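Local structure of YchF GTP-binding protein (Schizosaccharomyces pombe, 1NI3) at residues L21-V26 against L87-I92; V83-T88 against T300-L305; A125-E130 against K242-P247. The protein hydrolyses ATP, and GTP less efficiently, as a YchF/OLA1-type P-loop NTPase, and negatively regulates the G2/M transition of the cell cycle. All coordinates share one frame; numbering follows the deposited sequence.

Interaction 1 of 3, residues L21-V26 against L87-I92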
ATOM      1  N   LEU A  21       1.342  -0.186  -8.371  1.00 53.21           N
ATOM      2  CA  LEU A  21       0.572   0.671  -7.468  1.00 49.58           C
ATOM      3  C   LEU A  21       1.582   1.206  -6.446  1.00 50.56           C
ATOM      4  O   LEU A  21       2.551   0.517  -6.121  1.00 54.51           O
ATOM      5  CB  LEU A  21      -0.494  -0.165  -6.757  1.00 44.17           C
ATOM      6  CG  LEU A  21      -1.456  -0.892  -7.690  1.00 41.29           C
ATOM      7  CD1 LEU A  21      -2.445  -1.791  -6.939  1.00 37.06           C
ATOM      8  CD2 LEU A  21      -2.181   0.174  -8.467  1.00 40.89           C
ATOM      9  N   LYS A  22       1.383   2.422  -5.948  1.00 47.45           N
ATOM     10  CA  LYS A  22       2.324   2.985  -4.975  1.00 45.10           C
ATOM     11  C   LYS A  22       1.628   3.519  -3.711  1.00 43.26           C
ATOM     12  O   LYS A  22       0.413   3.715  -3.698  1.00 41.44           O
ATOM     13  CB  LYS A  22       3.138   4.093  -5.648  1.00 46.01           C
ATOM     14  CG  LYS A  22       2.291   5.138  -6.379  1.00 50.13           C
ATOM     15  CD  LYS A  22       3.073   5.964  -7.407  1.00 51.05           C
ATOM     16  CE  LYS A  22       3.459   5.138  -8.641  1.00 52.09           C
ATOM     17  NZ  LYS A  22       4.383   4.007  -8.319  1.00 52.66           N
ATOM     18  N   THR A  23       2.400   3.727  -2.645  1.00 40.51           N
ATOM     19  CA  THR A  23       1.863   4.239  -1.387  1.00 38.01           C
ATOM     20  C   THR A  23       2.623   5.518  -1.058  1.00 38.25           C
ATOM     21  O   THR A  23       3.811   5.636  -1.381  1.00 36.84           O
ATOM     22  CB  THR A  23       2.100   3.268  -0.216  1.00 37.55           C
ATOM     23  OG1 THR A  23       3.496   3.237   0.110  1.00 38.62           O
ATOM     24  CG2 THR A  23       1.667   1.866  -0.584  1.00 32.57           C
ATOM     25  N   GLY A  24       1.945   6.472  -0.420  1.00 34.38           N
ATOM     26  CA  GLY A  24       2.584   7.728  -0.054  1.00 32.74           C
ATOM     27  C   GLY A  24       2.420   7.957   1.432  1.00 34.40           C
ATOM     28  O   GLY A  24       1.439   7.496   2.013  1.00 35.35           O
ATOM     29  N   ILE A  25       3.385   8.629   2.056  1.00 34.55           N
ATOM     30  CA  ILE A  25       3.310   8.905   3.490  1.00 35.83           C
ATOM     31  C   ILE A  25       2.571  10.215   3.823  1.00 41.28           C
ATOM     32  O   ILE A  25       3.017  11.314   3.479  1.00 44.11           O
ATOM     33  CB  ILE A  25       4.701   8.983   4.093  1.00 32.97           C
ATOM     34  CG1 ILE A  25       5.433   7.677   3.803  1.00 35.22           C
ATOM     35  CG2 ILE A  25       4.616   9.301   5.592  1.00 29.25           C
ATOM     36  CD1 ILE A  25       6.771   7.524   4.511  1.00 35.33           C
ATOM     37  N   VAL A  26       1.444  10.076   4.513  1.00 41.93           N
ATOM     38  CA  VAL A  26       0.594  11.191   4.909  1.00 41.66           C
ATOM     39  C   VAL A  26       0.705  11.468   6.405  1.00 47.64           C
ATOM     40  O   VAL A  26       0.779  10.544   7.225  1.00 51.77           O
ATOM     41  CB  VAL A  26      -0.881  10.881   4.585  1.00 37.49           C
ATOM     42  CG1 VAL A  26      -1.805  11.676   5.493  1.00 36.92           C
ATOM     43  CG2 VAL A  26      -1.149  11.180   3.125  1.00 33.44           C
ATOM     44  N   LEU A  87       7.918  -2.500  -2.798  1.00 33.25           N
ATOM     45  CA  LEU A  87       6.772  -1.639  -2.482  1.00 32.37           C
ATOM     46  C   LEU A  87       7.275  -0.207  -2.629  1.00 29.71           C
ATOM     47  O   LEU A  87       8.262   0.191  -2.000  1.00 28.99           O
ATOM     48  CB  LEU A  87       6.271  -1.812  -1.036  1.00 32.03           C
ATOM     49  CG  LEU A  87       5.235  -0.739  -0.637  1.00 30.32           C
ATOM     50  CD1 LEU A  87       3.965  -0.942  -1.444  1.00 29.20           C
ATOM     51  CD2 LEU A  87       4.926  -0.795   0.844  1.00 27.37           C
ATOM     52  N   THR A  88       6.603   0.561  -3.473  1.00 28.80           N
ATOM     53  CA  THR A  88       6.974   1.949  -3.693  1.00 32.83           C
ATOM     54  C   THR A  88       6.385   2.813  -2.563  1.00 32.09           C
ATOM     55  O   THR A  88       5.211   2.684  -2.198  1.00 32.43           O
ATOM     56  CB  THR A  88       6.464   2.421  -5.065  1.00 34.61           C
ATOM     57  OG1 THR A  88       7.036   1.586  -6.079  1.00 40.89           O
ATOM     58  CG2 THR A  88       6.860   3.868  -5.325  1.00 35.90           C
ATOM     59  N   VAL A  89       7.210   3.677  -1.984  1.00 30.08           N
ATOM     60  CA  VAL A  89       6.755   4.539  -0.906  1.00 31.61           C
ATOM     61  C   VAL A  89       7.164   5.979  -1.194  1.00 31.55           C
ATOM     62  O   VAL A  89       8.350   6.282  -1.315  1.00 30.33           O
ATOM     63  CB  VAL A  89       7.348   4.067   0.443  1.00 32.39           C
ATOM     64  CG1 VAL A  89       6.779   4.892   1.595  1.00 32.96           C
ATOM     65  CG2 VAL A  89       7.067   2.597   0.644  1.00 29.12           C
ATOM     66  N   PHE A  90       6.172   6.861  -1.304  1.00 33.62           N
ATOM     67  CA  PHE A  90       6.437   8.266  -1.591  1.00 34.01           C
ATOM     68  C   PHE A  90       6.394   9.212  -0.409  1.00 34.97           C
ATOM     69  O   PHE A  90       5.515   9.128   0.467  1.00 32.93           O
ATOM     70  CB  PHE A  90       5.495   8.789  -2.669  1.00 34.29           C
ATOM     71  CG  PHE A  90       6.016   8.584  -4.061  1.00 40.86           C
ATOM     72  CD1 PHE A  90       5.387   7.707  -4.932  1.00 41.76           C
ATOM     73  CD2 PHE A  90       7.166   9.244  -4.496  1.00 39.52           C
ATOM     74  CE1 PHE A  90       5.896   7.485  -6.208  1.00 42.26           C
ATOM     75  CE2 PHE A  90       7.680   9.024  -5.778  1.00 38.01           C
ATOM     76  CZ  PHE A  90       7.049   8.148  -6.633  1.00 38.52           C
ATOM     77  N   ASP A  91       7.372  10.114  -0.404  1.00 34.97           N
ATOM     78  CA  ASP A  91       7.505  11.130   0.624  1.00 35.02           C
ATOM     79  C   ASP A  91       6.728  12.373   0.185  1.00 35.20           C
ATOM     80  O   ASP A  91       7.298  13.367  -0.252  1.00 33.82           O
ATOM     81  CB  ASP A  91       8.979  11.461   0.829  1.00 36.66           C
ATOM     82  CG  ASP A  91       9.180  12.609   1.780  1.00 38.29           C
ATOM     83  OD1 ASP A  91       8.412  12.693   2.764  1.00 39.66           O
ATOM     84  OD2 ASP A  91      10.107  13.419   1.552  1.00 37.79           O
ATOM     85  N   ILE A  92       5.409  12.289   0.308  1.00 36.58           N
ATOM     86  CA  ILE A  92       4.507  13.369  -0.055  1.00 37.36           C
ATOM     87  C   ILE A  92       5.040  14.725   0.421  1.00 38.12           C
ATOM     88  O   ILE A  92       5.160  15.662  -0.372  1.00 37.25           O
ATOM     89  CB  ILE A  92       3.111  13.127   0.548  1.00 38.49           C
ATOM     90  CG1 ILE A  92       2.647  11.713   0.194  1.00 35.01           C
ATOM     91  CG2 ILE A  92       2.135  14.179   0.024  1.00 38.74           C
ATOM     92  CD1 ILE A  92       2.578  11.452  -1.293  1.00 34.37           C
TER
HETATM   93  O   HOH W   1       4.967  -0.485  -5.204  1.00 27.35           O

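Interaction 2 of 3, residues V83-T88 against T300-L305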
ATOM      1  N   VAL A  83      16.626 -10.835  -6.792  1.00 49.71           N
ATOM      2  CA  VAL A  83      15.855  -9.610  -6.869  1.00 47.39           C
ATOM      3  C   VAL A  83      14.511  -9.791  -6.183  1.00 44.28           C
ATOM      4  O   VAL A  83      13.636 -10.516  -6.666  1.00 42.03           O
ATOM      5  CB  VAL A  83      15.615  -9.184  -8.327  1.00 50.19           C
ATOM      6  CG1 VAL A  83      14.911  -7.834  -8.351  1.00 50.71           C
ATOM      7  CG2 VAL A  83      16.936  -9.124  -9.070  1.00 51.11           C
ATOM      8  N   PRO A  84      14.335  -9.136  -5.031  1.00 41.10           N
ATOM      9  CA  PRO A  84      13.103  -9.201  -4.251  1.00 41.16           C
ATOM     10  C   PRO A  84      12.020  -8.360  -4.885  1.00 41.53           C
ATOM     11  O   PRO A  84      12.255  -7.669  -5.868  1.00 41.46           O
ATOM     12  CB  PRO A  84      13.529  -8.641  -2.903  1.00 42.06           C
ATOM     13  CG  PRO A  84      14.513  -7.594  -3.298  1.00 40.46           C
ATOM     14  CD  PRO A  84      15.346  -8.328  -4.325  1.00 42.33           C
ATOM     15  N   ALA A  85      10.825  -8.425  -4.319  1.00 43.29           N
ATOM     16  CA  ALA A  85       9.715  -7.638  -4.825  1.00 41.90           C
ATOM     17  C   ALA A  85       9.932  -6.245  -4.249  1.00 39.69           C
ATOM     18  O   ALA A  85      10.815  -6.052  -3.412  1.00 37.00           O
ATOM     19  CB  ALA A  85       8.400  -8.215  -4.330  1.00 43.22           C
ATOM     20  N   PHE A  86       9.143  -5.273  -4.683  1.00 38.14           N
ATOM     21  CA  PHE A  86       9.308  -3.933  -4.153  1.00 37.58           C
ATOM     22  C   PHE A  86       8.024  -3.162  -3.953  1.00 36.53           C
ATOM     23  O   PHE A  86       7.136  -3.190  -4.810  1.00 38.41           O
ATOM     24  CB  PHE A  86      10.244  -3.122  -5.045  1.00 38.90           C
ATOM     25  CG  PHE A  86      11.667  -3.578  -4.977  1.00 45.87           C
ATOM     26  CD1 PHE A  86      12.187  -4.445  -5.924  1.00 47.44           C
ATOM     27  CD2 PHE A  86      12.489  -3.171  -3.931  1.00 47.88           C
ATOM     28  CE1 PHE A  86      13.515  -4.899  -5.838  1.00 46.02           C
ATOM     29  CE2 PHE A  86      13.816  -3.622  -3.839  1.00 46.83           C
ATOM     30  CZ  PHE A  86      14.326  -4.487  -4.795  1.00 43.38           C
ATOM     31  N   LEU A  87       7.918  -2.500  -2.798  1.00 33.25           N
ATOM     32  CA  LEU A  87       6.772  -1.639  -2.482  1.00 32.37           C
ATOM     33  C   LEU A  87       7.275  -0.207  -2.629  1.00 29.71           C
ATOM     34  O   LEU A  87       8.262   0.191  -2.000  1.00 28.99           O
ATOM     35  CB  LEU A  87       6.271  -1.812  -1.036  1.00 32.03           C
ATOM     36  CG  LEU A  87       5.235  -0.739  -0.637  1.00 30.32           C
ATOM     37  CD1 LEU A  87       3.965  -0.942  -1.444  1.00 29.20           C
ATOM     38  CD2 LEU A  87       4.926  -0.795   0.844  1.00 27.37           C
ATOM     39  N   THR A  88       6.603   0.561  -3.473  1.00 28.80           N
ATOM     40  CA  THR A  88       6.974   1.949  -3.693  1.00 32.83           C
ATOM     41  C   THR A  88       6.385   2.813  -2.563  1.00 32.09           C
ATOM     42  O   THR A  88       5.211   2.684  -2.198  1.00 32.43           O
ATOM     43  CB  THR A  88       6.464   2.421  -5.065  1.00 34.61           C
ATOM     44  OG1 THR A  88       7.036   1.586  -6.079  1.00 40.89           O
ATOM     45  CG2 THR A  88       6.860   3.868  -5.325  1.00 35.90           C
ATOM     46  N   THR A 300       2.062  -4.992   5.158  1.00 31.15           N
ATOM     47  CA  THR A 300       0.714  -4.456   5.226  1.00 33.88           C
ATOM     48  C   THR A 300       0.410  -3.567   4.021  1.00 34.33           C
ATOM     49  O   THR A 300      -0.699  -3.592   3.481  1.00 30.00           O
ATOM     50  CB  THR A 300       0.515  -3.637   6.498  1.00 36.65           C
ATOM     51  OG1 THR A 300       0.973  -4.378   7.637  1.00 37.49           O
ATOM     52  CG2 THR A 300      -0.957  -3.303   6.681  1.00 37.76           C
ATOM     53  N   GLY A 301       1.408  -2.795   3.599  1.00 37.11           N
ATOM     54  CA  GLY A 301       1.229  -1.918   2.459  1.00 37.11           C
ATOM     55  C   GLY A 301       1.070  -2.737   1.193  1.00 37.50           C
ATOM     56  O   GLY A 301       0.060  -2.621   0.478  1.00 37.73           O
ATOM     57  N   TYR A 302       2.072  -3.564   0.916  1.00 34.82           N
ATOM     58  CA  TYR A 302       2.047  -4.430  -0.246  1.00 33.28           C
ATOM     59  C   TYR A 302       0.705  -5.150  -0.353  1.00 32.66           C
ATOM     60  O   TYR A 302       0.120  -5.222  -1.423  1.00 32.81           O
ATOM     61  CB  TYR A 302       3.167  -5.455  -0.139  1.00 34.18           C
ATOM     62  CG  TYR A 302       3.419  -6.218  -1.418  1.00 35.59           C
ATOM     63  CD1 TYR A 302       4.260  -5.707  -2.397  1.00 37.60           C
ATOM     64  CD2 TYR A 302       2.862  -7.468  -1.623  1.00 37.38           C
ATOM     65  CE1 TYR A 302       4.556  -6.428  -3.538  1.00 38.43           C
ATOM     66  CE2 TYR A 302       3.135  -8.200  -2.763  1.00 39.32           C
ATOM     67  CZ  TYR A 302       3.991  -7.680  -3.717  1.00 40.44           C
ATOM     68  OH  TYR A 302       4.312  -8.428  -4.820  1.00 44.79           O
ATOM     69  N   ASN A 303       0.214  -5.668   0.767  1.00 33.39           N
ATOM     70  CA  ASN A 303      -1.059  -6.382   0.777  1.00 36.10           C
ATOM     71  C   ASN A 303      -2.274  -5.497   0.545  1.00 38.26           C
ATOM     72  O   ASN A 303      -3.146  -5.832  -0.263  1.00 38.97           O
ATOM     73  CB  ASN A 303      -1.247  -7.149   2.086  1.00 38.29           C
ATOM     74  CG  ASN A 303      -0.398  -8.410   2.153  1.00 39.74           C
ATOM     75  OD1 ASN A 303      -0.185  -9.087   1.142  1.00 43.56           O
ATOM     76  ND2 ASN A 303       0.060  -8.753   3.354  1.00 36.62           N
ATOM     77  N   ALA A 304      -2.346  -4.381   1.268  1.00 41.06           N
ATOM     78  CA  ALA A 304      -3.457  -3.425   1.157  1.00 40.77           C
ATOM     79  C   ALA A 304      -3.720  -3.060  -0.287  1.00 38.51           C
ATOM     80  O   ALA A 304      -4.851  -2.801  -0.678  1.00 37.53           O
ATOM     81  CB  ALA A 304      -3.128  -2.163   1.945  1.00 43.10           C
ATOM     82  N   LEU A 305      -2.653  -3.034  -1.070  1.00 37.42           N
ATOM     83  CA  LEU A 305      -2.749  -2.713  -2.479  1.00 38.02           C
ATOM     84  C   LEU A 305      -3.220  -3.908  -3.313  1.00 39.80           C
ATOM     85  O   LEU A 305      -3.221  -3.843  -4.545  1.00 41.96           O
ATOM     86  CB  LEU A 305      -1.384  -2.231  -2.991  1.00 34.48           C
ATOM     87  CG  LEU A 305      -0.910  -0.859  -2.509  1.00 32.68           C
ATOM     88  CD1 LEU A 305       0.551  -0.685  -2.878  1.00 31.49           C
ATOM     89  CD2 LEU A 305      -1.768   0.244  -3.137  1.00 27.73           C
TER

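Interaction 3 of 3, residues A125-E130 against K242-P247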
ATOM      1  N   ALA A 125       2.188  10.206  18.823  1.00 51.67           N
ATOM      2  CA  ALA A 125       1.889   9.755  20.177  1.00 53.70           C
ATOM      3  C   ALA A 125       3.085  10.085  21.063  1.00 57.69           C
ATOM      4  O   ALA A 125       3.371   9.388  22.035  1.00 60.41           O
ATOM      5  CB  ALA A 125       1.647   8.263  20.193  1.00 52.67           C
ATOM      6  N   PHE A 126       3.789  11.149  20.715  1.00 59.41           N
ATOM      7  CA  PHE A 126       4.926  11.570  21.492  1.00 62.98           C
ATOM      8  C   PHE A 126       4.803  13.069  21.644  1.00 69.25           C
ATOM      9  O   PHE A 126       4.132  13.728  20.847  1.00 70.41           O
ATOM     10  CB  PHE A 126       6.217  11.206  20.770  1.00 60.18           C
ATOM     11  CG  PHE A 126       6.414  11.936  19.477  1.00 57.77           C
ATOM     12  CD1 PHE A 126       7.121  13.125  19.438  1.00 54.98           C
ATOM     13  CD2 PHE A 126       5.906  11.426  18.292  1.00 57.47           C
ATOM     14  CE1 PHE A 126       7.308  13.798  18.234  1.00 53.15           C
ATOM     15  CE2 PHE A 126       6.092  12.100  17.089  1.00 54.68           C
ATOM     16  CZ  PHE A 126       6.800  13.285  17.065  1.00 51.69           C
ATOM     17  N   ASP A 127       5.445  13.606  22.676  1.00 77.14           N
ATOM     18  CA  ASP A 127       5.419  15.044  22.942  1.00 83.41           C
ATOM     19  C   ASP A 127       6.783  15.580  23.385  1.00 88.01           C
ATOM     20  O   ASP A 127       6.876  16.676  23.927  1.00 88.80           O
ATOM     21  CB  ASP A 127       4.328  15.362  23.985  1.00 83.07           C
ATOM     22  CG  ASP A 127       4.240  14.314  25.093  1.00 83.31           C
ATOM     23  OD1 ASP A 127       3.305  14.397  25.917  1.00 82.88           O
ATOM     24  OD2 ASP A 127       5.110  13.414  25.149  1.00 82.53           O
ATOM     25  N   ASP A 128       7.834  14.793  23.138  1.00 94.43           N
ATOM     26  CA  ASP A 128       9.209  15.161  23.497  1.00100.93           C
ATOM     27  C   ASP A 128       9.634  16.490  22.864  1.00103.24           C
ATOM     28  O   ASP A 128      10.749  16.967  23.086  1.00102.73           O
ATOM     29  CB  ASP A 128      10.190  14.063  23.057  1.00104.35           C
ATOM     30  CG  ASP A 128      10.116  12.811  23.925  1.00106.84           C
ATOM     31  OD1 ASP A 128      10.192  11.697  23.356  1.00107.63           O
ATOM     32  OD2 ASP A 128      10.009  12.933  25.169  1.00106.74           O
ATOM     33  N   ALA A 129       8.750  17.073  22.058  1.00105.74           N
ATOM     34  CA  ALA A 129       9.033  18.342  21.400  1.00108.37           C
ATOM     35  C   ALA A 129       8.467  19.478  22.250  1.00110.59           C
ATOM     36  O   ALA A 129       8.294  20.601  21.765  1.00112.10           O
ATOM     37  CB  ALA A 129       8.408  18.367  20.003  1.00106.05           C
ATOM     38  N   GLU A 130       8.186  19.187  23.520  1.00112.04           N
ATOM     39  CA  GLU A 130       7.639  20.193  24.425  1.00112.93           C
ATOM     40  C   GLU A 130       8.620  20.596  25.531  1.00112.62           C
ATOM     41  O   GLU A 130       9.214  19.747  26.196  1.00111.20           O
ATOM     42  CB  GLU A 130       6.329  19.692  25.058  1.00114.01           C
ATOM     43  CG  GLU A 130       5.227  19.235  24.074  1.00116.40           C
ATOM     44  CD  GLU A 130       4.955  20.226  22.944  1.00118.60           C
ATOM     45  OE1 GLU A 130       4.874  21.450  23.204  1.00118.99           O
ATOM     46  OE2 GLU A 130       4.793  19.771  21.788  1.00118.79           O
ATOM     47  N   LYS A 242       3.748   0.172  25.889  1.00 72.18           N
ATOM     48  CA  LYS A 242       2.737   1.003  26.544  1.00 74.28           C
ATOM     49  C   LYS A 242       2.856   2.493  26.175  1.00 73.81           C
ATOM     50  O   LYS A 242       3.921   3.098  26.299  1.00 74.57           O
ATOM     51  CB  LYS A 242       2.833   0.823  28.062  1.00 75.05           C
ATOM     52  CG  LYS A 242       2.577  -0.621  28.526  1.00 76.25           C
ATOM     53  CD  LYS A 242       1.239  -1.179  28.006  1.00 76.08           C
ATOM     54  CE  LYS A 242       0.029  -0.433  28.570  1.00 78.18           C
ATOM     55  NZ  LYS A 242      -1.287  -0.911  28.040  1.00 76.77           N
ATOM     56  N   ASN A 243       1.760   3.089  25.723  1.00 71.53           N
ATOM     57  CA  ASN A 243       1.791   4.494  25.338  1.00 70.07           C
ATOM     58  C   ASN A 243       0.730   5.330  26.049  1.00 69.58           C
ATOM     59  O   ASN A 243      -0.215   4.801  26.631  1.00 69.46           O
ATOM     60  CB  ASN A 243       1.623   4.623  23.827  1.00 70.68           C
ATOM     61  CG  ASN A 243       1.737   6.053  23.355  1.00 70.83           C
ATOM     62  OD1 ASN A 243       2.819   6.630  23.362  1.00 72.82           O
ATOM     63  ND2 ASN A 243       0.613   6.640  22.957  1.00 70.21           N
ATOM     64  N   LYS A 244       0.892   6.644  25.992  1.00 69.73           N
ATOM     65  CA  LYS A 244      -0.040   7.559  26.634  1.00 68.41           C
ATOM     66  C   LYS A 244      -1.294   7.788  25.800  1.00 68.20           C
ATOM     67  O   LYS A 244      -2.395   7.869  26.347  1.00 69.75           O
ATOM     68  CB  LYS A 244       0.660   8.896  26.902  1.00 69.50           C
ATOM     69  CG  LYS A 244      -0.252  10.059  27.276  1.00 69.53           C
ATOM     70  CD  LYS A 244       0.558  11.350  27.441  1.00 69.90           C
ATOM     71  CE  LYS A 244      -0.333  12.563  27.701  1.00 70.79           C
ATOM     72  NZ  LYS A 244       0.420  13.856  27.711  1.00 69.07           N
ATOM     73  N   TYR A 245      -1.138   7.880  24.480  1.00 65.80           N
ATOM     74  CA  TYR A 245      -2.284   8.123  23.606  1.00 63.50           C
ATOM     75  C   TYR A 245      -2.785   6.886  22.873  1.00 62.04           C
ATOM     76  O   TYR A 245      -3.902   6.879  22.347  1.00 61.54           O
ATOM     77  CB  TYR A 245      -1.935   9.185  22.564  1.00 63.32           C
ATOM     78  CG  TYR A 245      -1.224  10.405  23.105  1.00 63.44           C
ATOM     79  CD1 TYR A 245       0.150  10.392  23.335  1.00 61.77           C
ATOM     80  CD2 TYR A 245      -1.923  11.588  23.352  1.00 64.03           C
ATOM     81  CE1 TYR A 245       0.814  11.530  23.791  1.00 62.22           C
ATOM     82  CE2 TYR A 245      -1.275  12.727  23.812  1.00 63.87           C
ATOM     83  CZ  TYR A 245       0.093  12.694  24.028  1.00 64.24           C
ATOM     84  OH  TYR A 245       0.726  13.830  24.483  1.00 65.43           O
ATOM     85  N   LEU A 246      -1.966   5.844  22.843  1.00 60.09           N
ATOM     86  CA  LEU A 246      -2.317   4.618  22.136  1.00 58.91           C
ATOM     87  C   LEU A 246      -3.754   4.135  22.334  1.00 60.04           C
ATOM     88  O   LEU A 246      -4.515   4.057  21.367  1.00 57.81           O
ATOM     89  CB  LEU A 246      -1.333   3.505  22.504  1.00 57.35           C
ATOM     90  CG  LEU A 246      -1.375   2.237  21.655  1.00 54.33           C
ATOM     91  CD1 LEU A 246      -1.358   2.580  20.176  1.00 51.97           C
ATOM     92  CD2 LEU A 246      -0.187   1.372  22.012  1.00 57.99           C
ATOM     93  N   PRO A 247      -4.150   3.822  23.583  1.00 62.09           N
ATOM     94  CA  PRO A 247      -5.521   3.349  23.804  1.00 60.93           C
ATOM     95  C   PRO A 247      -6.570   4.261  23.183  1.00 60.50           C
ATOM     96  O   PRO A 247      -7.485   3.804  22.507  1.00 60.73           O
ATOM     97  CB  PRO A 247      -5.620   3.275  25.326  1.00 59.99           C
ATOM     98  CG  PRO A 247      -4.719   4.395  25.768  1.00 62.98           C
ATOM     99  CD  PRO A 247      -3.519   4.205  24.859  1.00 63.03           C
TER

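Interaction 1 of 3, residues L21-V26 against L87-I92
Thr23 and Thr88 meet through one carbonyl oxygen that takes two hydrogen bonds. The backbone N of Thr23 lies 3.0 Å from Thr88 O and reaches it from above the carbonyl plane. Thr23 OG1 lies 2.9 Å from the same Thr88 O, in the carbonyl plane and on a lone pair. Thr23 OG1 stands between the backbone N and the carbonyl carbon (chi1 70°), which turns it to the same acceptor as its own N-H. The ladder continues with Phe90 N to Thr23 O at 2.7 Å. Ile25 N then meets Phe90 O, also at 2.7 Å. These bonds make a parallel pair of strands whose axes differ by 32°. At the start of the pair a water bridges Leu21 O and Thr88 N.

The side chains sort onto two faces. On one face the Lys22 chain bends at its outer torsions. Its CD comes to the edge of the Phe90 ring, 3.4 Å from CE1, while its CB lies alongside Thr88 CG2. On the other face the Thr23 and Leu87 side chains cross at about a right angle, with Thr23 CG2 3.7 Å from Leu87 CD1, and Ile25 CG1 packs on Val89 CG1 at 3.8 Å. Beyond Phe90, Ile92 turns back and lays CG1 against Ile25 O.

Strand 22-27 leads into the P-loop, and Ile25 lies close to Lys33, a predicted ATP-binding residue. Asp91 and Ile92 begin an Asp-Ile-Ala-Gly sequence that matches the DxxG motif of GTPases. The contact thus probably sets two loops of the nucleotide site side by side, as in other P-loop GTPases. Strand 118-124 pairs with the far edge of strand 22-27, strand 60-65 pairs with strand 81-90, and helix 107-113 packs on Val26 and Ile92.

Interaction 2 of 3, residues V83-T88 against T300-L305
Strand 85-88 and helix 300-304 cross almost at a right angle, 86°, with Leu87 and Tyr302 at the crossing. The two axes come within 8.8 Å of each other. The nearest CA atoms are those of Leu87 and Tyr302, 5.9 Å apart. No hydrogen bond joins the two segments, so side chains and helix backbone make the contact. The helix ends here: Leu305 is the first residue after it to leave helical backbone angles, although its N still bonds to Gly301 O.

Leu87 is the main strand residue in the contact. Its CG lies anti to the backbone N (chi1 170°), and both methyl branches reach the last turn of the helix. CD2 lies 4.2 Å from Gly301 CA, where no side chain intervenes, and 4.0 Å from Tyr302 N. CD1 goes to Leu305 CD1 at 3.7 Å, and these two leucine side chains cross at about a right angle.

The Tyr302 side chain runs back toward the start of the strand, toward Ala85. Ala85 CB sits 4.1 Å from Tyr302 OH, and Phe86 O lies at the ring edge, 4.3 Å from CE1. The Tyr302 hydroxyl is hydrogen-bonded to Thr322 of strand 317-324, which fixes the polar end of a buried ring. Val65 of strand 60-65 also touches this ring. Ala85 and Leu87 point to the helix, while the Phe86 CB between them is directed away from it. Leu305 reaches on to Thr23 of the neighbouring strand 22-27 and to Leu21 just before it.

A helix laid across a sheet strand in this way is consistent with the alpha/beta packing of P-loop GTPases; here the helix is the one that precedes strand 307-312. That strand pairs with strand 317-324, which also pairs with strand 81-90.

Interaction 3 of 3, residues A125-E130 against K242-P247
Asp127 OD1 takes a hydrogen bond from Tyr245 OH at 3.0 Å. The hydroxyl comes from well above the carboxylate plane, 61° out of it, and the carboxylate and ring planes stand 73° apart. Lys244 NZ reaches the same Asp127 OD1 at 3.4 Å in a weak hydrogen bond that is part of a salt bridge. One oxygen thus receives both a hydroxyl and a charged amine. The lysine charge would be expected to hold Asp127 in its ionised form. The lysine chain is extended beyond CG and meets the aspartate side chain at about a right angle. The CG of Asp127 sits between its backbone N and carbonyl carbon (chi1 39°), which turns the carboxylate to these two donors.

Away from its hydroxyl the Tyr245 ring lies against Ala125. Ala125 O is 3.6 Å from Tyr245 CD1, at an oblique angle to the ring, and Ala125 CB is 4.1 Å from the same CD1. Lys244 CG lies over one face of the ring, 3.9 Å above its plane and toward the rim. Asn243 packs beside Ala125 as well. A phenylalanine in place of Tyr245 would probably leave Asp127 OD1 without its hydroxyl donor and the carboxylate freer to turn, with just the weak lysine bond across this contact.

A type I turn from Asp127 to Glu130 carries the chain onward. The 125-130 loop follows strand 118-124, and Ala125 is backbone-bonded to Asn232 at the end of strand 227-232. Asn243 touches Met233, a predicted ATP-binding residue in the Asn-Met-Ser-Glu sequence that replaces the NKxD guanine motif in this subfamily. The contact therefore joins the loop after strand 118-124 to the one that leads into helix 246-254, beside the probable base site.

From the N terminus, interaction 1 closes first: strand 22-27 meets the end of strand 81-90, and the intervening loop holds the P-loop and helix 33-42. Interaction 2 opens on that same strand, sharing Leu87 and Thr88, before interaction 1 has ended. It closes more than two hundred residues later at the end of helix 294-304. Interaction 3 is nested inside that long loop and follows interaction 1 in series. Interactions 1 and 2 touch directly and tie the sheet to its covering helix. Interaction 3 lies apart, its centre about 25 Å from that of interaction 1, and joins loops at another part of the nucleotide-binding domain.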